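Local coordinates for protein probable porin (Pseudomonas aeruginosa, PDB 2Y0H) that probably forms a substrate-conducting channel across the outer membrane, as a beta-barrel porin of the OprD family, at residues 201-206 with 238-243. Residues are numbered along the deposited sequence; the frame is centred on the assembly and turned at random.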
loop_
_atom_site.group_PDB
_atom_site.type_symbol
_atom_site.label_atom_id
_atom_site.label_comp_id
_atom_site.label_asym_id
_atom_site.label_seq_id
_atom_site.Cartn_x
_atom_site.Cartn_y
_atom_site.Cartn_z
ATOM N N LYS A 201 9.274 -16.978 6.706
ATOM C CA LYS A 201 10.026 -18.098 7.275
ATOM C C LYS A 201 11.179 -18.565 6.388
ATOM O O LYS A 201 10.996 -18.829 5.205
ATOM C CB LYS A 201 9.107 -19.278 7.579
ATOM C CG LYS A 201 9.759 -20.305 8.519
ATOM C CD LYS A 201 8.920 -21.563 8.669
ATOM C CE LYS A 201 9.509 -22.501 9.744
ATOM N NZ LYS A 201 10.949 -22.822 9.498
ATOM N N ASP A 202 12.360 -18.649 6.980
ATOM C CA ASP A 202 13.590 -19.010 6.270
ATOM C C ASP A 202 14.138 -18.011 5.253
ATOM O O ASP A 202 15.115 -18.303 4.571
ATOM C CB ASP A 202 13.468 -20.392 5.632
ATOM C CG ASP A 202 13.566 -21.487 6.650
ATOM O OD1 ASP A 202 14.319 -21.285 7.637
ATOM O OD2 ASP A 202 12.883 -22.522 6.471
ATOM N N ILE A 203 13.540 -16.834 5.160
ATOM C CA ILE A 203 14.040 -15.827 4.225
ATOM C C ILE A 203 14.434 -14.523 4.925
ATOM O O ILE A 203 15.604 -14.141 4.911
ATOM C CB ILE A 203 13.043 -15.576 3.070
ATOM C CG1 ILE A 203 12.916 -16.845 2.240
ATOM C CG2 ILE A 203 13.491 -14.381 2.199
ATOM C CD1 ILE A 203 11.888 -16.781 1.123
ATOM N N TYR A 204 13.468 -13.857 5.556
ATOM C CA TYR A 204 13.767 -12.634 6.296
ATOM C C TYR A 204 12.850 -12.370 7.493
ATOM O O TYR A 204 11.761 -12.940 7.606
ATOM C CB TYR A 204 13.818 -11.411 5.362
ATOM C CG TYR A 204 12.467 -10.828 4.965
ATOM C CD1 TYR A 204 11.747 -11.353 3.891
ATOM C CD2 TYR A 204 11.922 -9.750 5.658
ATOM C CE1 TYR A 204 10.532 -10.809 3.511
ATOM C CE2 TYR A 204 10.703 -9.203 5.289
ATOM C CZ TYR A 204 10.013 -9.738 4.223
ATOM O OH TYR A 204 8.809 -9.196 3.859
ATOM N N ARG A 205 13.340 -11.502 8.373
ATOM C CA ARG A 205 12.637 -10.995 9.557
ATOM C C ARG A 205 12.657 -9.477 9.471
ATOM O O ARG A 205 13.654 -8.902 9.063
ATOM C CB ARG A 205 13.427 -11.318 10.833
ATOM C CG ARG A 205 13.343 -12.699 11.345
ATOM C CD ARG A 205 14.259 -12.850 12.573
ATOM N NE ARG A 205 14.332 -14.258 12.937
ATOM C CZ ARG A 205 14.135 -14.742 14.158
ATOM N NH1 ARG A 205 13.867 -13.928 15.173
ATOM N NH2 ARG A 205 14.206 -16.050 14.358
ATOM N N GLN A 206 11.600 -8.827 9.931
ATOM C CA GLN A 206 11.528 -7.381 9.852
ATOM C C GLN A 206 10.810 -6.792 11.064
ATOM O O GLN A 206 9.682 -7.183 11.377
ATOM C CB GLN A 206 10.797 -6.994 8.575
ATOM C CG GLN A 206 10.734 -5.521 8.307
ATOM C CD GLN A 206 10.262 -5.233 6.889
ATOM O OE1 GLN A 206 9.070 -5.198 6.626
ATOM N NE2 GLN A 206 11.205 -5.033 5.975
ATOM N N ALA A 238 17.825 -18.846 5.684
ATOM C CA ALA A 238 18.195 -17.710 4.842
ATOM C C ALA A 238 18.408 -18.153 3.388
ATOM O O ALA A 238 19.459 -17.931 2.805
ATOM C CB ALA A 238 19.453 -17.030 5.390
ATOM N N ILE A 239 17.398 -18.783 2.807
ATOM C CA ILE A 239 17.566 -19.429 1.517
ATOM C C ILE A 239 17.742 -18.477 0.337
ATOM O O ILE A 239 18.043 -18.918 -0.765
ATOM C CB ILE A 239 16.417 -20.399 1.237
ATOM C CG1 ILE A 239 15.061 -19.665 1.267
ATOM C CG2 ILE A 239 16.442 -21.523 2.255
ATOM C CD1 ILE A 239 13.876 -20.611 1.108
ATOM N N SER A 240 17.573 -17.175 0.561
ATOM C CA SER A 240 17.731 -16.219 -0.529
ATOM C C SER A 240 18.995 -15.398 -0.336
ATOM O O SER A 240 19.236 -14.442 -1.060
ATOM C CB SER A 240 16.488 -15.318 -0.692
ATOM O OG SER A 240 16.555 -14.142 0.103
ATOM N N GLY A 241 19.799 -15.780 0.651
ATOM C CA GLY A 241 21.033 -15.076 0.955
ATOM C C GLY A 241 20.869 -14.080 2.081
ATOM O O GLY A 241 19.790 -13.986 2.677
ATOM N N PRO A 242 21.936 -13.318 2.372
ATOM C CA PRO A 242 21.925 -12.304 3.433
ATOM C C PRO A 242 20.869 -11.225 3.190
ATOM O O PRO A 242 20.538 -10.908 2.041
ATOM C CB PRO A 242 23.329 -11.682 3.348
ATOM C CG PRO A 242 24.156 -12.696 2.641
ATOM C CD PRO A 242 23.223 -13.350 1.661
ATOM N N VAL A 243 20.354 -10.669 4.280
ATOM C CA VAL A 243 19.390 -9.585 4.219
ATOM C C VAL A 243 19.873 -8.508 5.199
ATOM O O VAL A 243 19.972 -8.767 6.391
ATOM C CB VAL A 243 17.971 -10.074 4.615
ATOM C CG1 VAL A 243 16.979 -8.907 4.628
ATOM C CG2 VAL A 243 17.489 -11.193 3.681
HETATM O O HOH W 1 17.323 -15.103 2.733
#
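Two loops at one rim of the OprD-type barrel meet here through a backbone hydrogen bond, a small apolar patch and a shared water: the turn leading into strand 204-216, where Ile203 and Tyr204 lie opposite Leu200 in a classic beta bulge, and the loop joining strands 221-234 and 244-256. Ile239 N donates to Asp202 O at 2.9 Å, its N-H···O angle 157°. Asp202 suits the turn because its carboxylate OD1 accepts from the backbone N of Ala237, just before 238-243. Beside the backbone bond the two isoleucines meet at a slant, CG1 of Ile203 lying 3.7 Å from CG1 of Ile239. The Ile239 branch gets there because CG1 lies between its own backbone N and carbonyl carbon (chi1 58°). Val243, next to strand 244-256, packs its CG2 4.0 Å from CB of Tyr204. Between these apolar groups, the type I turn from Ala238 to Gly241 curls around a water that donates to Ile203 O and, at 2.7 Å, to Gly241 O, and accepts from Ser240 N and OG. Ser240 OG also bonds Arg169, and Gly241, its N bonded to Ala238 O, closes the turn with positive-phi backbone angles suited to glycine. Four hydrogen bonds hold the water, consistent with a well-ordered bridge between 201-206 and 238-243, whose single direct hydrogen bond is supplemented by links from Asp202 and Arg205 to Asp235 and Ala237.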